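Local coordinates for protein glycosyl hydrolase, family 38 (Enterococcus faecalis, PDB 5KBP) that probably hydrolyses alpha-mannosidic linkages in carbohydrates, as expected of a glycoside hydrolase family 38 alpha-mannosidase, at residues L23-H28 / M369-N374; M30-L35 / T58-D63; D63-Q66 / K71-A74. All coordinates share one frame; numbering follows the deposited sequence.

Contact 1: L23-H28 / M369-N374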
loop_
_atom_site.group_PDB
_atom_site.type_symbol
_atom_site.label_atom_id
_atom_site.label_comp_id
_atom_site.label_asym_id
_atom_site.label_seq_id
_atom_site.Cartn_x
_atom_site.Cartn_y
_atom_site.Cartn_z
ATOM N N LEU A 23 13.188 9.486 -0.311
ATOM C CA LEU A 23 12.180 9.787 0.688
ATOM C C LEU A 23 10.965 8.892 0.491
ATOM O O LEU A 23 10.767 8.327 -0.591
ATOM C CB LEU A 23 11.751 11.258 0.601
ATOM C CG LEU A 23 12.744 12.322 1.069
ATOM C CD1 LEU A 23 12.199 13.714 0.792
ATOM C CD2 LEU A 23 13.037 12.140 2.549
ATOM N N PRO A 24 10.135 8.716 1.522
ATOM C CA PRO A 24 8.834 8.077 1.302
ATOM C C PRO A 24 8.038 8.853 0.264
ATOM O O PRO A 24 8.256 10.050 0.054
ATOM C CB PRO A 24 8.172 8.130 2.682
ATOM C CG PRO A 24 9.315 8.189 3.641
ATOM C CD PRO A 24 10.377 8.999 2.947
ATOM N N TYR A 25 7.111 8.152 -0.396
ATOM C CA TYR A 25 6.421 8.718 -1.553
ATOM C C TYR A 25 5.771 10.057 -1.231
ATOM O O TYR A 25 5.919 11.030 -1.979
ATOM C CB TYR A 25 5.369 7.741 -2.078
ATOM C CG TYR A 25 4.373 8.418 -2.994
ATOM C CD1 TYR A 25 4.744 8.826 -4.266
ATOM C CD2 TYR A 25 3.071 8.670 -2.577
ATOM C CE1 TYR A 25 3.847 9.457 -5.106
ATOM C CE2 TYR A 25 2.163 9.302 -3.413
ATOM C CZ TYR A 25 2.558 9.694 -4.677
ATOM O OH TYR A 25 1.664 10.321 -5.515
ATOM N N GLU A 26 5.044 10.127 -0.114
ATOM C CA GLU A 26 4.290 11.338 0.189
ATOM C C GLU A 26 5.202 12.512 0.522
ATOM O O GLU A 26 4.804 13.668 0.344
ATOM C CB GLU A 26 3.312 11.078 1.332
ATOM C CG GLU A 26 2.158 10.152 0.968
ATOM C CD GLU A 26 1.206 10.748 -0.062
ATOM O OE1 GLU A 26 0.381 9.988 -0.611
ATOM O OE2 GLU A 26 1.273 11.970 -0.319
ATOM N N GLU A 27 6.418 12.243 1.004
ATOM C CA GLU A 27 7.372 13.328 1.219
ATOM C C GLU A 27 7.748 13.989 -0.101
ATOM O O GLU A 27 7.801 15.221 -0.194
ATOM C CB GLU A 27 8.612 12.804 1.942
ATOM C CG GLU A 27 8.356 12.320 3.367
ATOM C CD GLU A 27 8.232 13.460 4.362
ATOM O OE1 GLU A 27 8.637 14.591 4.022
ATOM O OE2 GLU A 27 7.734 13.225 5.484
ATOM N N HIS A 28 8.007 13.185 -1.137
ATOM C CA HIS A 28 8.200 13.742 -2.471
ATOM C C HIS A 28 6.908 14.351 -3.002
ATOM O O HIS A 28 6.932 15.392 -3.667
ATOM C CB HIS A 28 8.702 12.666 -3.434
ATOM C CG HIS A 28 10.079 12.165 -3.128
ATOM N ND1 HIS A 28 11.200 12.960 -3.233
ATOM C CD2 HIS A 28 10.516 10.945 -2.738
ATOM C CE1 HIS A 28 12.268 12.252 -2.912
ATOM N NE2 HIS A 28 11.881 11.026 -2.611
ATOM N N MET A 369 4.517 -2.820 -3.417
ATOM C CA MET A 369 3.838 -4.100 -3.249
ATOM C C MET A 369 2.329 -3.918 -3.171
ATOM O O MET A 369 1.569 -4.739 -3.700
ATOM C CB MET A 369 4.356 -4.810 -1.999
ATOM C CG MET A 369 5.750 -5.409 -2.134
ATOM S SD MET A 369 5.786 -6.937 -3.093
ATOM C CE MET A 369 6.311 -6.335 -4.686
ATOM N N THR A 370 1.873 -2.844 -2.520
ATOM C CA THR A 370 0.442 -2.562 -2.472
ATOM C C THR A 370 -0.105 -2.286 -3.866
ATOM O O THR A 370 -1.183 -2.776 -4.226
ATOM C CB THR A 370 0.169 -1.379 -1.541
ATOM O OG1 THR A 370 0.505 -1.735 -0.195
ATOM C CG2 THR A 370 -1.300 -0.973 -1.601
ATOM N N ARG A 371 0.629 -1.512 -4.669
ATOM C CA ARG A 371 0.211 -1.265 -6.045
ATOM C C ARG A 371 0.184 -2.557 -6.851
ATOM O O ARG A 371 -0.734 -2.780 -7.649
ATOM C CB ARG A 371 1.141 -0.248 -6.705
ATOM C CG ARG A 371 1.252 1.084 -5.980
ATOM C CD ARG A 371 1.869 2.131 -6.894
ATOM N NE ARG A 371 2.149 3.387 -6.205
ATOM C CZ ARG A 371 3.355 3.754 -5.782
ATOM N NH1 ARG A 371 3.520 4.918 -5.169
ATOM N NH2 ARG A 371 4.398 2.958 -5.975
ATOM N N PHE A 372 1.187 -3.416 -6.659
ATOM C CA PHE A 372 1.214 -4.701 -7.352
ATOM C C PHE A 372 0.014 -5.558 -6.967
ATOM O O PHE A 372 -0.641 -6.151 -7.831
ATOM C CB PHE A 372 2.520 -5.433 -7.044
ATOM C CG PHE A 372 3.661 -5.044 -7.942
ATOM C CD1 PHE A 372 3.488 -4.975 -9.312
ATOM C CD2 PHE A 372 4.908 -4.745 -7.414
ATOM C CE1 PHE A 372 4.535 -4.618 -10.139
ATOM C CE2 PHE A 372 5.957 -4.389 -8.235
ATOM C CZ PHE A 372 5.771 -4.325 -9.600
ATOM N N GLU A 373 -0.287 -5.634 -5.668
ATOM C CA GLU A 373 -1.438 -6.409 -5.215
ATOM C C GLU A 373 -2.733 -5.879 -5.819
ATOM O O GLU A 373 -3.576 -6.658 -6.279
ATOM C CB GLU A 373 -1.519 -6.386 -3.688
ATOM C CG GLU A 373 -0.364 -7.074 -2.975
ATOM C CD GLU A 373 -0.630 -8.540 -2.709
ATOM O OE1 GLU A 373 0.273 -9.222 -2.181
ATOM O OE2 GLU A 373 -1.745 -9.007 -3.021
ATOM N N ASN A 374 -2.900 -4.555 -5.838
ATOM C CA ASN A 374 -4.142 -3.966 -6.328
ATOM C C ASN A 374 -4.295 -4.164 -7.831
ATOM O O ASN A 374 -5.368 -4.549 -8.310
ATOM C CB ASN A 374 -4.194 -2.482 -5.966
ATOM C CG ASN A 374 -4.403 -2.253 -4.481
ATOM O OD1 ASN A 374 -4.948 -3.107 -3.782
ATOM N ND2 ASN A 374 -3.975 -1.094 -3.994
#
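Arg371 reaches across from helix 362-393 and sets its guanidinium over one face of the Tyr25 ring. The two side chains cross at about a right angle. The guanidinium plane stands almost perpendicular to the ring, at 83°, so the group meets the tyrosine with its edge and does not lie flat on it. The leading atom is NH1. Arg371 NH1 sits 4.1 Å above the plane of the Tyr25 ring, displaced toward the rim, and the nearest ring atom is Tyr25 CD1, 4.2 Å from Arg371 NH1. Arg371 CZ is 5.7 Å from the centroid of the Tyr25 ring, 16° off the ring normal. This is a long cation-pi contact, at most a weak attraction.

The backbones stay far apart. The nearest CA atoms, of Tyr25 and Arg371, are 12.6 Å from each other, and a long side chain has to bridge the gap. Arg371 does so with its chain extended from CG to NE. On the other side, Tyr25 CG lies anti to the backbone N (chi1 163°), which carries the ring out from the first turn of its helix. Pro24 is the N-cap of that helix.

The polar end of Arg371 is held mainly by other residues. NH2 makes a salt bridge with Glu20 and a hydrogen bond with Asn350. These bonds probably fix the guanidinium upright over the ring. Arg19 brings a second positive charge close to NH1, and Glu20 may offset it. Nearby, Thr370 hydrogen-bonds to Thr370 of the second subunit.

The contact joins the N-terminal family 38 region to the alpha-mannosidase middle region. It links the start of helix 25-45 to helix 362-393, which packs through Met369 and Phe372 on helix 304-332.

Contact 2: M30-L35 / T58-D63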
loop_
_atom_site.group_PDB
_atom_site.type_symbol
_atom_site.label_atom_id
_atom_site.label_comp_id
_atom_site.label_asym_id
_atom_site.label_seq_id
_atom_site.Cartn_x
_atom_site.Cartn_y
_atom_site.Cartn_z
ATOM N N MET A 30 4.319 15.788 -1.451
ATOM C CA MET A 30 3.999 17.099 -0.895
ATOM C C MET A 30 4.927 18.180 -1.433
ATOM O O MET A 30 4.542 19.354 -1.489
ATOM C CB MET A 30 4.056 17.054 0.631
ATOM C CG MET A 30 2.994 16.175 1.274
ATOM S SD MET A 30 1.307 16.657 0.856
ATOM C CE MET A 30 0.889 15.431 -0.384
ATOM N N ARG A 31 6.144 17.808 -1.829
ATOM C CA ARG A 31 7.035 18.761 -2.477
ATOM C C ARG A 31 6.670 18.973 -3.940
ATOM O O ARG A 31 6.987 20.025 -4.505
ATOM C CB ARG A 31 8.484 18.295 -2.347
ATOM C CG ARG A 31 9.054 18.496 -0.952
ATOM C CD ARG A 31 10.403 17.826 -0.771
ATOM N NE ARG A 31 10.967 18.124 0.542
ATOM C CZ ARG A 31 10.705 17.431 1.646
ATOM N NH1 ARG A 31 9.881 16.391 1.602
ATOM N NH2 ARG A 31 11.266 17.777 2.799
ATOM N N LEU A 32 6.004 17.997 -4.562
ATOM C CA LEU A 32 5.486 18.199 -5.911
ATOM C C LEU A 32 4.383 19.249 -5.918
ATOM O O LEU A 32 4.253 20.015 -6.879
ATOM C CB LEU A 32 4.974 16.877 -6.482
ATOM C CG LEU A 32 4.483 16.914 -7.930
ATOM C CD1 LEU A 32 5.630 17.235 -8.873
ATOM C CD2 LEU A 32 3.812 15.603 -8.323
ATOM N N ILE A 33 3.581 19.300 -4.851
ATOM C CA ILE A 33 2.525 20.304 -4.760
ATOM C C ILE A 33 3.128 21.700 -4.703
ATOM O O ILE A 33 2.632 22.633 -5.345
ATOM C CB ILE A 33 1.628 20.027 -3.538
ATOM C CG1 ILE A 33 1.161 18.569 -3.541
ATOM C CG2 ILE A 33 0.436 20.972 -3.527
ATOM C CD1 ILE A 33 0.364 18.187 -4.764
ATOM N N GLU A 34 4.208 21.862 -3.935
ATOM C CA GLU A 34 4.877 23.157 -3.858
ATOM C C GLU A 34 5.437 23.570 -5.215
ATOM O O GLU A 34 5.347 24.742 -5.600
ATOM C CB GLU A 34 5.992 23.112 -2.814
ATOM C CG GLU A 34 5.502 22.980 -1.381
ATOM C CD GLU A 34 6.639 22.892 -0.381
ATOM O OE1 GLU A 34 7.795 22.679 -0.807
ATOM O OE2 GLU A 34 6.377 23.034 0.831
ATOM N N LEU A 35 6.012 22.618 -5.953
ATOM C CA LEU A 35 6.600 22.936 -7.250
ATOM C C LEU A 35 5.540 23.420 -8.233
ATOM O O LEU A 35 5.693 24.477 -8.856
ATOM C CB LEU A 35 7.330 21.714 -7.808
ATOM C CG LEU A 35 7.824 21.838 -9.251
ATOM C CD1 LEU A 35 8.902 22.901 -9.365
ATOM C CD2 LEU A 35 8.333 20.503 -9.763
ATOM N N THR A 58 2.715 12.741 -17.746
ATOM C CA THR A 58 1.415 13.334 -17.457
ATOM C C THR A 58 0.908 13.016 -16.056
ATOM O O THR A 58 -0.036 13.672 -15.596
ATOM C CB THR A 58 0.379 12.861 -18.481
ATOM O OG1 THR A 58 0.235 11.439 -18.390
ATOM C CG2 THR A 58 0.809 13.228 -19.894
ATOM N N ILE A 59 1.499 12.035 -15.367
ATOM C CA ILE A 59 1.021 11.668 -14.038
ATOM C C ILE A 59 1.247 12.786 -13.027
ATOM O O ILE A 59 0.620 12.789 -11.962
ATOM C CB ILE A 59 1.690 10.362 -13.564
ATOM C CG1 ILE A 59 0.857 9.700 -12.463
ATOM C CG2 ILE A 59 3.104 10.629 -13.070
ATOM C CD1 ILE A 59 1.471 8.430 -11.915
ATOM N N ILE A 60 2.128 13.742 -13.335
ATOM C CA ILE A 60 2.336 14.882 -12.446
ATOM C C ILE A 60 1.053 15.691 -12.315
ATOM O O ILE A 60 0.712 16.176 -11.228
ATOM C CB ILE A 60 3.507 15.745 -12.955
ATOM C CG1 ILE A 60 4.821 14.962 -12.876
ATOM C CG2 ILE A 60 3.605 17.051 -12.174
ATOM C CD1 ILE A 60 6.024 15.737 -13.366
ATOM N N LEU A 61 0.312 15.837 -13.417
ATOM C CA LEU A 61 -0.974 16.525 -13.359
ATOM C C LEU A 61 -1.952 15.780 -12.457
ATOM O O LEU A 61 -2.669 16.399 -11.661
ATOM C CB LEU A 61 -1.552 16.671 -14.767
ATOM C CG LEU A 61 -0.684 17.364 -15.820
ATOM C CD1 LEU A 61 -1.269 17.164 -17.206
ATOM C CD2 LEU A 61 -0.558 18.845 -15.508
ATOM N N ASP A 62 -1.993 14.450 -12.569
ATOM C CA ASP A 62 -2.900 13.662 -11.740
ATOM C C ASP A 62 -2.508 13.728 -10.270
ATOM O O ASP A 62 -3.371 13.890 -9.399
ATOM C CB ASP A 62 -2.922 12.211 -12.222
ATOM C CG ASP A 62 -3.450 12.075 -13.635
ATOM O OD1 ASP A 62 -4.229 12.951 -14.064
ATOM O OD2 ASP A 62 -3.089 11.092 -14.316
ATOM N N ASP A 63 -1.210 13.605 -9.975
ATOM C CA ASP A 63 -0.759 13.634 -8.589
ATOM C C ASP A 63 -1.004 14.990 -7.943
ATOM O O ASP A 63 -1.206 15.069 -6.727
ATOM C CB ASP A 63 0.724 13.273 -8.509
ATOM C CG ASP A 63 1.006 11.857 -8.974
ATOM O OD1 ASP A 63 0.090 11.011 -8.897
ATOM O OD2 ASP A 63 2.146 11.588 -9.410
#
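Leu32 carries the apolar part of this contact and meets Ile60 and Asp63 with its two methyl branches. Leu32 CD1 lies 3.9 Å from Ile60 CG2. Leu32 CD2 is 4.1 Å from Ile60 CG2, so the isoleucine branch touches both ends of the leucine fork. Leu32 CD2 also rests 3.9 Å from Asp63 CB. Leu32 CG is anti to the backbone N (chi1 -176°), which directs the fork at the other helix. In Ile60, CG2 is the branch turned to Leu32.

The two segments belong to helices 25-45 and 59-65. The axes of the segments 30-35 and 59-63 approach to 10.6 Å, with a signed crossing angle of -101°, nearly perpendicular. With such a crossing the helices touch over a short patch; the closest CA atoms, of Leu32 and Ile60, are 8.0 Å apart. Both helices lie in the N-terminal family 38 domain, which in relatives carries the active site, and all four touching residues are buried. Trp17 adds to the packing on Leu32.

The contacts with polar atoms are of a different kind. Ile33 CD1 comes to 4.0 Å from the carbonyl oxygen of Asp63, a van der Waals approach. That oxygen accepts a hydrogen bond from His29 NE2, one turn before Ile33. Asp63 meets Leu32 chiefly through its CB. Its carboxylate is engaged elsewhere, with OD2 in a salt bridge to Arg19 NE.

Contact 3: D63-Q66 / K71-A74; sequences DYLQ and KKEA. With SO4 (sulfate ion), chain E; SO4 (sulfate ion), chain C.
The end of helix 59-65 meets the first turn of helix 72-80 with Leu65 and Lys72 as nearest residues, their CA atoms 6.4 Å apart, and Lys71 at the N-cap. Leu65 packs against the backbone of that turn. Leu65 CD2 is 3.8 Å from Lys72 CA, and Leu65 CD1 is 3.8 Å from Lys72 CG, where the two side chains cross at about a right angle. Tyr64 lies obliquely to Lys71. Tyr64 OH is 3.8 Å from Lys71 CG, and Tyr64 CE2 is 3.9 Å from Lys71 CB. The hydroxyl is hydrogen-bonded to Asp37 of helix 25-45.

The ammonium groups leave the contact in different directions. Lys71 bends at chi2 and chi3 and donates to the chain C sulfate, NZ to O1 3.0 Å. Lys72 is extended beyond CG, and its NZ reaches O2 of the chain E sulfate in a hydrogen bond whose 2.5 Å length is very short and so doubtful in detail. Both sulfates probably come from the crystallisation liquor. This packing of two consecutive helices joined by a short connection therefore uses the lysines' aliphatic parts and backbone, while their charged ends point away from the other segment and here bind sulfate.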
loop_
_atom_site.group_PDB
_atom_site.type_symbol
_atom_site.label_atom_id
_atom_site.label_comp_id
_atom_site.label_asym_id
_atom_site.label_seq_id
_atom_site.Cartn_x
_atom_site.Cartn_y
_atom_site.Cartn_z
ATOM N N ASP A 63 -1.210 13.605 -9.975
ATOM C CA ASP A 63 -0.759 13.634 -8.589
ATOM C C ASP A 63 -1.004 14.990 -7.943
ATOM O O ASP A 63 -1.206 15.069 -6.727
ATOM C CB ASP A 63 0.724 13.273 -8.509
ATOM C CG ASP A 63 1.006 11.857 -8.974
ATOM O OD1 ASP A 63 0.090 11.011 -8.897
ATOM O OD2 ASP A 63 2.146 11.588 -9.410
ATOM N N TYR A 64 -0.993 16.063 -8.736
ATOM C CA TYR A 64 -1.226 17.395 -8.192
ATOM C C TYR A 64 -2.702 17.631 -7.901
ATOM O O TYR A 64 -3.049 18.221 -6.872
ATOM C CB TYR A 64 -0.697 18.454 -9.161
ATOM C CG TYR A 64 -0.962 19.884 -8.736
ATOM C CD1 TYR A 64 -0.219 20.478 -7.723
ATOM C CD2 TYR A 64 -1.944 20.644 -9.358
ATOM C CE1 TYR A 64 -0.453 21.788 -7.337
ATOM C CE2 TYR A 64 -2.186 21.954 -8.978
ATOM C CZ TYR A 64 -1.438 22.521 -7.967
ATOM O OH TYR A 64 -1.673 23.823 -7.586
ATOM N N LEU A 65 -3.584 17.169 -8.788
ATOM C CA LEU A 65 -5.007 17.440 -8.642
ATOM C C LEU A 65 -5.686 16.546 -7.615
ATOM O O LEU A 65 -6.780 16.884 -7.151
ATOM C CB LEU A 65 -5.712 17.298 -9.992
ATOM C CG LEU A 65 -5.384 18.394 -11.003
ATOM C CD1 LEU A 65 -6.298 18.282 -12.203
ATOM C CD2 LEU A 65 -5.506 19.765 -10.360
ATOM N N GLN A 66 -5.076 15.419 -7.244
ATOM C CA GLN A 66 -5.674 14.605 -6.193
ATOM C C GLN A 66 -5.502 15.235 -4.817
ATOM O O GLN A 66 -6.243 14.885 -3.892
ATOM C CB GLN A 66 -5.096 13.186 -6.209
ATOM C CG GLN A 66 -3.667 13.058 -5.716
ATOM C CD GLN A 66 -3.310 11.623 -5.379
ATOM O OE1 GLN A 66 -4.185 10.809 -5.081
ATOM N NE2 GLN A 66 -2.024 11.305 -5.429
ATOM N N LYS A 71 -7.917 23.273 -8.212
ATOM C CA LYS A 71 -6.980 23.946 -9.100
ATOM C C LYS A 71 -7.020 23.390 -10.518
ATOM O O LYS A 71 -6.156 23.733 -11.331
ATOM C CB LYS A 71 -5.556 23.838 -8.545
ATOM C CG LYS A 71 -5.404 24.296 -7.104
ATOM C CD LYS A 71 -5.583 25.799 -6.967
ATOM C CE LYS A 71 -4.450 26.556 -7.640
ATOM N NZ LYS A 71 -4.570 28.027 -7.434
ATOM N N LYS A 72 -8.002 22.539 -10.832
ATOM C CA LYS A 72 -8.035 21.890 -12.140
ATOM C C LYS A 72 -8.217 22.904 -13.264
ATOM O O LYS A 72 -7.596 22.778 -14.327
ATOM C CB LYS A 72 -9.148 20.841 -12.182
ATOM C CG LYS A 72 -9.274 20.144 -13.529
ATOM C CD LYS A 72 -10.216 18.955 -13.468
ATOM C CE LYS A 72 -10.221 18.202 -14.789
ATOM N NZ LYS A 72 -11.004 16.938 -14.724
ATOM N N GLU A 73 -9.065 23.915 -13.052
ATOM C CA GLU A 73 -9.269 24.929 -14.083
ATOM C C GLU A 73 -7.996 25.724 -14.338
ATOM O O GLU A 73 -7.705 26.093 -15.482
ATOM C CB GLU A 73 -10.415 25.860 -13.690
ATOM C CG GLU A 73 -11.799 25.251 -13.854
ATOM C CD GLU A 73 -12.066 24.774 -15.269
ATOM O OE1 GLU A 73 -12.728 23.728 -15.427
ATOM O OE2 GLU A 73 -11.614 25.442 -16.223
ATOM N N ALA A 74 -7.225 26.004 -13.284
ATOM C CA ALA A 74 -5.948 26.686 -13.469
ATOM C C ALA A 74 -4.975 25.821 -14.263
ATOM O O ALA A 74 -4.253 26.325 -15.133
ATOM C CB ALA A 74 -5.351 27.062 -12.114
HETATM S S SO4 E . -14.126 18.486 -15.163
HETATM O O1 SO4 E . -15.322 18.592 -14.333
HETATM O O2 SO4 E . -13.435 17.236 -14.863
HETATM O O3 SO4 E . -13.241 19.612 -14.885
HETATM O O4 SO4 E . -14.507 18.504 -16.572
HETATM S S SO4 C . -3.732 29.211 -3.770
HETATM O O1 SO4 C . -4.880 28.639 -4.468
HETATM O O2 SO4 C . -3.616 28.611 -2.444
HETATM O O3 SO4 C . -3.919 30.652 -3.635
HETATM O O4 SO4 C . -2.515 28.947 -4.533
#

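Contacts 1 and 2 both draw on helix 25-45, and contacts 2 and 3 share Asp63 on helix 59-65. Contact 2 is thus the middle member of the series. Its centre is about 9 Å from that of contact 3 and about 15 Å from that of contact 1; the centres of contacts 1 and 3 are about 20 Å apart. Tyr25 OH of contact 1 packs 3.8 Å from Asp63 OD1. Ile33 O of contact 2 lies 3.8 Å from Tyr64 CE1 of contact 3. All three lie away from the calcium site formed with Phe253 and Tyr256, and the sulfates touch contact 3. Contacts 1 and 2 border the second subunit, and contact 3 reaches it through Gln66.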